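Local coordinates for protein RavA (Legionella pneumophila str. Paris, PDB 6WO6) that is a Legionella pneumophila effector, probably acting in host-cell invasion, built as an elongated, largely helical chain of unassigned biochemical activity, at residues 160-163 against 164-168; 134-137 against 138-142; 126-129 against 130-133; 194-197 against 198-201. The protein carries 2 engineered substitutions. One frame throughout, in Å; residues are numbered along the deposited sequence.

In the fold
From the N terminus, contact 3 (126-133) comes first: its turn joins the end of helix 120-127 to the start of helix 131-141. Contact 2 (134-142) runs straight on along that second helix to its C-terminal end. Contact 1 (160-168) begins helix 162-181, and contact 4 (194-201) begins helix 197-202. All four are local and lie in series, so none nests within or crosses another. Contacts 1, 2 and 3 touch one another: Phe163 of contact 1 packs on Ile134 of contact 2 and on Leu127 of contact 3, drawing three helices together. Contact 4 stands apart, its nearest atoms about 6 Å from contact 1.

Contact 1: residues 160-163 against 164-168; sequences QSLF and AAKVG
Ser161 turns its hydroxyl between its own backbone N and carbonyl carbon (chi1 56°), toward Ala164, while Phe163 carries its ring trans to its N (chi1 175°) and along the helix to Val167. Ser161 is the N-cap of helix 162-181, and its torsion lets OG accept from Ala164 N at 3.4 Å, a weak bond; OG also hydrogen-bonds with Phe158 O just after helix 147-157. Regular i to i+4 bonding starts at once. Ala165 N reaches Ser161 O at 3.3 Å, and both Lys166 N to Leu162 O and Val167 N to Phe163 O measure 2.9 Å. Val167 meets the aromatic ring with its CG2 branch alone, 3.6 Å from Phe163 CE1. That methyl lies 4.0 Å from the Phe163 ring centroid and 30° off the ring normal, an off-centre CH-pi contact. The same ring packs on Ile134 of helix 131-141 and Ile154 of helix 147-157. Elsewhere on this turn, Leu162 and Lys166 lie alongside each other, with Leu162 CD1 3.8 Å from Lys166 CE. The lysine is bent at chi2, and its NZ goes on to a salt bridge with Glu202. The chemistry thus divides the helix start: a weak serine cap meets an early amide, apolar groups face neighbouring helices, and the lysine shares its methylenes locally but gives its charge to another helix.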
loop_
_atom_site.group_PDB
_atom_site.type_symbol
_atom_site.label_atom_id
_atom_site.label_comp_id
_atom_site.label_asym_id
_atom_site.label_seq_id
_atom_site.Cartn_x
_atom_site.Cartn_y
_atom_site.Cartn_z
ATOM N N GLN A 160 8.951 13.186 -13.595
ATOM C CA GLN A 160 10.152 13.154 -12.761
ATOM C C GLN A 160 9.889 13.777 -11.392
ATOM O O GLN A 160 10.653 14.612 -10.907
ATOM C CB GLN A 160 11.329 13.840 -13.460
ATOM C CG GLN A 160 11.662 13.263 -14.829
ATOM C CD GLN A 160 12.129 11.824 -14.758
ATOM O OE1 GLN A 160 12.599 11.362 -13.720
ATOM N NE2 GLN A 160 12.001 11.105 -15.865
ATOM N N SER A 161 8.794 13.359 -10.768
ATOM C CA SER A 161 8.403 13.847 -9.456
ATOM C C SER A 161 8.445 12.721 -8.431
ATOM O O SER A 161 8.392 11.535 -8.771
ATOM C CB SER A 161 6.999 14.459 -9.497
ATOM O OG SER A 161 6.060 13.525 -9.998
ATOM N N LEU A 162 8.541 13.114 -7.160
ATOM C CA LEU A 162 8.498 12.135 -6.077
ATOM C C LEU A 162 7.175 11.382 -6.075
ATOM O O LEU A 162 7.131 10.180 -5.783
ATOM C CB LEU A 162 8.719 12.833 -4.736
ATOM C CG LEU A 162 8.901 11.979 -3.481
ATOM C CD1 LEU A 162 10.153 11.127 -3.593
ATOM C CD2 LEU A 162 8.968 12.865 -2.245
ATOM N N PHE A 163 6.087 12.072 -6.423
ATOM C CA PHE A 163 4.762 11.462 -6.389
ATOM C C PHE A 163 4.649 10.313 -7.386
ATOM O O PHE A 163 4.145 9.233 -7.051
ATOM C CB PHE A 163 3.703 12.530 -6.668
ATOM C CG PHE A 163 2.312 11.989 -6.783
ATOM C CD1 PHE A 163 1.792 11.171 -5.794
ATOM C CD2 PHE A 163 1.521 12.307 -7.876
ATOM C CE1 PHE A 163 0.508 10.671 -5.897
ATOM C CE2 PHE A 163 0.235 11.814 -7.984
ATOM C CZ PHE A 163 -0.273 10.996 -6.995
ATOM N N ALA A 164 5.101 10.534 -8.624
ATOM C CA ALA A 164 5.018 9.487 -9.640
ATOM C C ALA A 164 5.872 8.281 -9.261
ATOM O O ALA A 164 5.465 7.128 -9.467
ATOM C CB ALA A 164 5.438 10.046 -10.999
ATOM N N ALA A 165 7.055 8.529 -8.693
ATOM C CA ALA A 165 7.906 7.436 -8.241
ATOM C C ALA A 165 7.227 6.627 -7.142
ATOM O O ALA A 165 7.249 5.388 -7.168
ATOM C CB ALA A 165 9.248 7.985 -7.756
ATOM N N LYS A 166 6.608 7.313 -6.171
ATOM C CA LYS A 166 5.927 6.603 -5.091
ATOM C C LYS A 166 4.744 5.797 -5.614
ATOM O O LYS A 166 4.480 4.687 -5.133
ATOM C CB LYS A 166 5.471 7.588 -4.014
ATOM C CG LYS A 166 6.604 8.293 -3.280
ATOM C CD LYS A 166 7.474 7.319 -2.506
ATOM C CE LYS A 166 8.652 8.038 -1.873
ATOM N NZ LYS A 166 9.644 7.088 -1.303
ATOM N N VAL A 167 4.018 6.337 -6.596
ATOM C CA VAL A 167 2.896 5.596 -7.169
ATOM C C VAL A 167 3.393 4.341 -7.874
ATOM O O VAL A 167 2.802 3.260 -7.741
ATOM C CB VAL A 167 2.079 6.500 -8.111
ATOM C CG1 VAL A 167 1.165 5.665 -8.994
ATOM C CG2 VAL A 167 1.264 7.486 -7.300
ATOM N N GLY A 168 4.487 4.461 -8.632
ATOM C CA GLY A 168 5.084 3.277 -9.229
ATOM C C GLY A 168 5.467 2.236 -8.191
ATOM O O GLY A 168 5.204 1.041 -8.367
#

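Contact 2: residues 134-137 against 138-142; sequences IALR and LAETT
Ile134 and Leu138 lie one turn apart in alpha-helix 131-141, whose last turns this contact follows to the C-terminal end. Leu138 N donates to Ile134 O at 2.9 Å, and the two side chains just touch, Ile134 CG2 to Leu138 CD1 at 4.2 Å. Both are buried, Ile134 against Leu94 and Leu95 and Leu138 against Pro102 and Ile106 of helix 102-107. Next comes Ala135, whose O takes Ala139 N at 2.9 Å; the small methyls of these two alanines pack on Val167 and Ala170 of helix 162-181. At Leu136 the backbone bond to Glu140 N is more bent, 140° at the hydrogen. Here the extended glutamate slants across the leucine, with Glu140 OE2 3.9 Å from Leu136 CG, so a carboxylate oxygen rests on the branched aliphatic end. The Arg137 side chain projects from the helix with CG trans to N (chi1 -170°) and a bend at chi2. Its NE passes 4.1 Å from Thr141 CG2, and NH1 and NH2 hydrogen-bond with the carbonyls of Asp96 and Asn99, tying the helix to the segment before helix 102-107. Arg137 O accepts from Thr141 N at 3.0 Å and, weakly, from Glu140 N. Thr142, already outside helical geometry, closes the end with two bonds to one carbonyl: its OG1, at 2.6 Å, and its backbone N approach Leu138 O from opposite faces of the carbonyl plane.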
loop_
_atom_site.group_PDB
_atom_site.type_symbol
_atom_site.label_atom_id
_atom_site.label_comp_id
_atom_site.label_asym_id
_atom_site.label_seq_id
_atom_site.Cartn_x
_atom_site.Cartn_y
_atom_site.Cartn_z
ATOM N N ILE A 134 -1.250 9.119 -0.923
ATOM C CA ILE A 134 -2.009 9.055 -2.167
ATOM C C ILE A 134 -1.602 7.831 -2.979
ATOM O O ILE A 134 -2.447 7.170 -3.594
ATOM C CB ILE A 134 -1.837 10.354 -2.976
ATOM C CG1 ILE A 134 -2.376 11.555 -2.194
ATOM C CG2 ILE A 134 -2.552 10.247 -4.312
ATOM C CD1 ILE A 134 -2.178 12.882 -2.899
ATOM N N ALA A 135 -0.306 7.507 -2.994
ATOM C CA ALA A 135 0.138 6.315 -3.709
ATOM C C ALA A 135 -0.459 5.056 -3.093
ATOM O O ALA A 135 -0.887 4.145 -3.813
ATOM C CB ALA A 135 1.665 6.248 -3.721
ATOM N N LEU A 136 -0.517 4.996 -1.759
ATOM C CA LEU A 136 -1.142 3.862 -1.088
ATOM C C LEU A 136 -2.618 3.760 -1.447
ATOM O O LEU A 136 -3.124 2.671 -1.742
ATOM C CB LEU A 136 -0.966 3.990 0.424
ATOM C CG LEU A 136 -1.615 2.894 1.271
ATOM C CD1 LEU A 136 -0.723 1.666 1.350
ATOM C CD2 LEU A 136 -1.956 3.408 2.658
ATOM N N ARG A 137 -3.327 4.892 -1.430
ATOM C CA ARG A 137 -4.750 4.874 -1.755
ATOM C C ARG A 137 -4.982 4.405 -3.188
ATOM O O ARG A 137 -5.884 3.595 -3.452
ATOM C CB ARG A 137 -5.351 6.262 -1.543
ATOM C CG ARG A 137 -6.864 6.293 -1.615
ATOM C CD ARG A 137 -7.486 5.924 -0.278
ATOM N NE ARG A 137 -8.911 5.629 -0.399
ATOM C CZ ARG A 137 -9.858 6.551 -0.549
ATOM N NH1 ARG A 137 -9.536 7.837 -0.606
ATOM N NH2 ARG A 137 -11.129 6.185 -0.649
ATOM N N LEU A 138 -4.173 4.902 -4.127
ATOM C CA LEU A 138 -4.324 4.499 -5.521
ATOM C C LEU A 138 -4.013 3.019 -5.703
ATOM O O LEU A 138 -4.713 2.322 -6.444
ATOM C CB LEU A 138 -3.429 5.354 -6.420
ATOM C CG LEU A 138 -3.789 6.837 -6.542
ATOM C CD1 LEU A 138 -2.855 7.541 -7.515
ATOM C CD2 LEU A 138 -5.242 7.008 -6.967
ATOM N N ALA A 139 -2.971 2.519 -5.032
ATOM C CA ALA A 139 -2.685 1.090 -5.096
ATOM C C ALA A 139 -3.819 0.270 -4.500
ATOM O O ALA A 139 -4.087 -0.846 -4.960
ATOM C CB ALA A 139 -1.370 0.782 -4.381
ATOM N N GLU A 140 -4.506 0.810 -3.491
ATOM C CA GLU A 140 -5.587 0.064 -2.859
ATOM C C GLU A 140 -6.828 0.006 -3.742
ATOM O O GLU A 140 -7.496 -1.031 -3.807
ATOM C CB GLU A 140 -5.926 0.678 -1.501
ATOM C CG GLU A 140 -4.890 0.408 -0.423
ATOM C CD GLU A 140 -5.231 1.072 0.900
ATOM O OE1 GLU A 140 -6.042 2.023 0.901
ATOM O OE2 GLU A 140 -4.689 0.638 1.940
ATOM N N THR A 141 -7.160 1.102 -4.429
ATOM C CA THR A 141 -8.446 1.162 -5.123
ATOM C C THR A 141 -8.370 0.921 -6.628
ATOM O O THR A 141 -9.402 0.617 -7.235
ATOM C CB THR A 141 -9.126 2.515 -4.875
ATOM O OG1 THR A 141 -8.418 3.546 -5.572
ATOM C CG2 THR A 141 -9.150 2.834 -3.386
ATOM N N THR A 142 -7.198 1.037 -7.246
ATOM C CA THR A 142 -7.116 0.916 -8.703
ATOM C C THR A 142 -7.187 -0.549 -9.124
ATOM O O THR A 142 -6.433 -1.375 -8.601
ATOM C CB THR A 142 -5.820 1.524 -9.228
ATOM O OG1 THR A 142 -5.701 2.877 -8.770
ATOM C CG2 THR A 142 -5.797 1.493 -10.749
#

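Contact 3: residues 126-129 against 130-133; sequences VLTN and NEVA
Leu127 and Asn130 close a type II beta turn that joins helix 120-127 to helix 131-141. Asn130 N donates to Leu127 O at 2.8 Å, from a position 36° out of the carbonyl plane. Asn129 takes the third place of the turn with a positive phi of 70°, as glycine and asparagine commonly do there. The inner side is tight. Asn130, at the N-cap position, makes no capping bond with its side chain; the amide instead turns back to the preceding helix, where ND2 gives Val126 O a weak bond of 3.3 Å. Leu127 is buried and packs on Ile91 of helix 77-92 and Phe163 of helix 162-181, and Val126 also packs on Ile91. Glu131 bends sharply at chi2 (89°), which folds its carboxylate back over the turn, with OE1 3.1 Å from Asn129 N. OE2 also meets Leu162 and CB meets Lys166, both of helix 162-181. The outer side is looser. Thr128 and Asn129 are exposed, and their CB atoms point away from the residues that follow. Thr128 OG1 hydrogen-bonds backward, to Ile124 O in the helix it has just left. Where the folded glutamate meets this outer corner, Glu131 OE2 comes to 3.5 Å from Thr128 CA.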
loop_
_atom_site.group_PDB
_atom_site.type_symbol
_atom_site.label_atom_id
_atom_site.label_comp_id
_atom_site.label_asym_id
_atom_site.label_seq_id
_atom_site.Cartn_x
_atom_site.Cartn_y
_atom_site.Cartn_z
ATOM N N VAL A 126 1.120 20.997 -2.951
ATOM C CA VAL A 126 0.009 20.281 -2.328
ATOM C C VAL A 126 0.363 18.810 -2.145
ATOM O O VAL A 126 0.002 18.188 -1.136
ATOM C CB VAL A 126 -1.279 20.458 -3.155
ATOM C CG1 VAL A 126 -2.401 19.602 -2.592
ATOM C CG2 VAL A 126 -1.700 21.913 -3.168
ATOM N N LEU A 127 1.089 18.233 -3.106
ATOM C CA LEU A 127 1.481 16.833 -3.003
ATOM C C LEU A 127 2.528 16.609 -1.922
ATOM O O LEU A 127 2.648 15.493 -1.403
ATOM C CB LEU A 127 2.009 16.337 -4.348
ATOM C CG LEU A 127 0.971 16.132 -5.448
ATOM C CD1 LEU A 127 1.643 15.857 -6.782
ATOM C CD2 LEU A 127 0.033 14.996 -5.083
ATOM N N THR A 128 3.291 17.644 -1.573
ATOM C CA THR A 128 4.387 17.486 -0.623
ATOM C C THR A 128 3.876 16.957 0.712
ATOM O O THR A 128 2.921 17.492 1.282
ATOM C CB THR A 128 5.111 18.821 -0.437
ATOM O OG1 THR A 128 5.950 19.063 -1.574
ATOM C CG2 THR A 128 5.968 18.807 0.819
ATOM N N ASN A 129 4.519 15.891 1.196
ATOM C CA ASN A 129 4.185 15.160 2.418
ATOM C C ASN A 129 2.884 14.376 2.306
ATOM O O ASN A 129 2.375 13.886 3.323
ATOM C CB ASN A 129 4.126 16.077 3.647
ATOM C CG ASN A 129 5.490 16.610 4.037
ATOM O OD1 ASN A 129 6.516 16.022 3.698
ATOM N ND2 ASN A 129 5.507 17.727 4.755
ATOM N N ASN A 130 2.334 14.229 1.098
ATOM C CA ASN A 130 1.157 13.400 0.877
ATOM C C ASN A 130 1.365 12.384 -0.239
ATOM O O ASN A 130 0.399 11.730 -0.650
ATOM C CB ASN A 130 -0.067 14.269 0.563
ATOM C CG ASN A 130 -0.493 15.126 1.738
ATOM O OD1 ASN A 130 -0.440 14.694 2.890
ATOM N ND2 ASN A 130 -0.917 16.349 1.452
ATOM N N GLU A 131 2.595 12.228 -0.734
ATOM C CA GLU A 131 2.839 11.310 -1.843
ATOM C C GLU A 131 2.618 9.861 -1.427
ATOM O O GLU A 131 1.989 9.088 -2.159
ATOM C CB GLU A 131 4.257 11.498 -2.384
ATOM C CG GLU A 131 4.644 12.941 -2.699
ATOM C CD GLU A 131 5.244 13.670 -1.506
ATOM O OE1 GLU A 131 4.950 13.289 -0.354
ATOM O OE2 GLU A 131 6.019 14.624 -1.722
ATOM N N VAL A 132 3.128 9.473 -0.255
ATOM C CA VAL A 132 2.976 8.093 0.201
ATOM C C VAL A 132 1.504 7.755 0.413
ATOM O O VAL A 132 1.035 6.688 0.003
ATOM C CB VAL A 132 3.806 7.858 1.477
ATOM C CG1 VAL A 132 3.547 6.476 2.035
ATOM C CG2 VAL A 132 5.286 8.044 1.183
ATOM N N ALA A 133 0.753 8.660 1.046
ATOM C CA ALA A 133 -0.651 8.382 1.328
ATOM C C ALA A 133 -1.452 8.217 0.042
ATOM O O ALA A 133 -2.247 7.274 -0.089
ATOM C CB ALA A 133 -1.245 9.495 2.193
#

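Contact 4: residues 194-197 against 198-201; sequences EFKI and DSCI
Cys200 sets its sulfur against the aromatic ring of Phe195, a sulfur-aromatic contact made across the start of a helix. SG lies 4.7 Å from the Phe195 ring centroid and 41° off the ring normal, so it approaches obliquely, with Phe195 CE1 its nearest ring atom at 3.9 Å. Lys196, between the two, is the N-cap residue of helix 197-202, and its carbonyl opens the regular bonding. Cys200 N donates to Lys196 O at 3.1 Å, and Ile201 N follows to Ile197 O at 2.9 Å. The phenylalanine stands before the helix and reaches forward because its CG is trans to the backbone N (chi1 -179°). Its ring also forms a cation-pi contact with Lys236 of helix 230-240. The apolar side continues through Ile197 and Ile201, whose side chains meet at an angle, Ile197 CG1 to Ile201 CD1 at 3.9 Å. Both isoleucines and Cys200 touch Phe240, which joins this short helix to helix 230-240. Ser199 looks instead to His169 and Val173 of helix 162-181, so the turn lies between two longer helices. The polar side chains near the cap meet the lysine at its aliphatic base: Ser199 OG is 3.9 Å from Lys196 CB. Asp198 folds its carboxylate back between its own N and carbonyl carbon, bringing OD1 to 3.6 Å from that same Lys196 CB.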
loop_
_atom_site.group_PDB
_atom_site.type_symbol
_atom_site.label_atom_id
_atom_site.label_comp_id
_atom_site.label_asym_id
_atom_site.label_seq_id
_atom_site.Cartn_x
_atom_site.Cartn_y
_atom_site.Cartn_z
ATOM N N GLU A 194 13.534 -7.354 -8.230
ATOM C CA GLU A 194 12.880 -6.077 -7.980
ATOM C C GLU A 194 12.478 -5.888 -6.523
ATOM O O GLU A 194 11.776 -4.917 -6.216
ATOM C CB GLU A 194 11.641 -5.934 -8.871
ATOM C CG GLU A 194 11.555 -6.942 -10.007
ATOM C CD GLU A 194 12.596 -6.709 -11.085
ATOM O OE1 GLU A 194 12.991 -5.542 -11.294
ATOM O OE2 GLU A 194 13.023 -7.697 -11.720
ATOM N N PHE A 195 12.891 -6.784 -5.627
ATOM C CA PHE A 195 12.492 -6.670 -4.231
ATOM C C PHE A 195 13.123 -5.437 -3.596
ATOM O O PHE A 195 14.344 -5.254 -3.640
ATOM C CB PHE A 195 12.881 -7.917 -3.441
ATOM C CG PHE A 195 12.479 -7.854 -1.996
ATOM C CD1 PHE A 195 11.216 -8.258 -1.597
ATOM C CD2 PHE A 195 13.352 -7.361 -1.040
ATOM C CE1 PHE A 195 10.837 -8.185 -0.271
ATOM C CE2 PHE A 195 12.977 -7.281 0.286
ATOM C CZ PHE A 195 11.721 -7.696 0.672
ATOM N N LYS A 196 12.287 -4.602 -2.986
ATOM C CA LYS A 196 12.723 -3.357 -2.362
ATOM C C LYS A 196 12.119 -3.284 -0.968
ATOM O O LYS A 196 10.912 -3.058 -0.821
ATOM C CB LYS A 196 12.320 -2.154 -3.213
ATOM C CG LYS A 196 13.025 -2.128 -4.562
ATOM C CD LYS A 196 12.338 -1.224 -5.564
ATOM C CE LYS A 196 12.998 -1.353 -6.928
ATOM N NZ LYS A 196 12.182 -0.741 -8.011
ATOM N N ILE A 197 12.959 -3.475 0.051
ATOM C CA ILE A 197 12.476 -3.516 1.428
ATOM C C ILE A 197 11.851 -2.182 1.819
ATOM O O ILE A 197 10.861 -2.137 2.559
ATOM C CB ILE A 197 13.623 -3.909 2.379
ATOM C CG1 ILE A 197 13.141 -3.934 3.830
ATOM C CG2 ILE A 197 14.813 -2.973 2.217
ATOM C CD1 ILE A 197 12.099 -4.992 4.098
ATOM N N ASP A 198 12.407 -1.074 1.318
ATOM C CA ASP A 198 11.872 0.234 1.677
ATOM C C ASP A 198 10.507 0.474 1.042
ATOM O O ASP A 198 9.666 1.154 1.638
ATOM C CB ASP A 198 12.856 1.344 1.296
ATOM C CG ASP A 198 13.171 1.373 -0.186
ATOM O OD1 ASP A 198 13.407 0.296 -0.773
ATOM O OD2 ASP A 198 13.188 2.482 -0.766
ATOM N N SER A 199 10.260 -0.084 -0.146
ATOM C CA SER A 199 8.919 -0.002 -0.720
ATOM C C SER A 199 7.925 -0.818 0.096
ATOM O O SER A 199 6.778 -0.395 0.288
ATOM C CB SER A 199 8.926 -0.473 -2.175
ATOM O OG SER A 199 9.488 0.504 -3.030
ATOM N N CYS A 200 8.345 -1.991 0.584
ATOM C CA CYS A 200 7.475 -2.795 1.438
ATOM C C CYS A 200 7.155 -2.068 2.738
ATOM O O CYS A 200 6.009 -2.084 3.202
ATOM C CB CYS A 200 8.120 -4.150 1.735
ATOM S SG CYS A 200 8.306 -5.251 0.304
ATOM N N ILE A 201 8.151 -1.412 3.335
ATOM C CA ILE A 201 7.933 -0.735 4.610
ATOM C C ILE A 201 7.080 0.516 4.420
ATOM O O ILE A 201 6.143 0.768 5.186
ATOM C CB ILE A 201 9.282 -0.411 5.278
ATOM C CG1 ILE A 201 9.991 -1.706 5.685
ATOM C CG2 ILE A 201 9.084 0.499 6.481
ATOM C CD1 ILE A 201 11.373 -1.497 6.251
#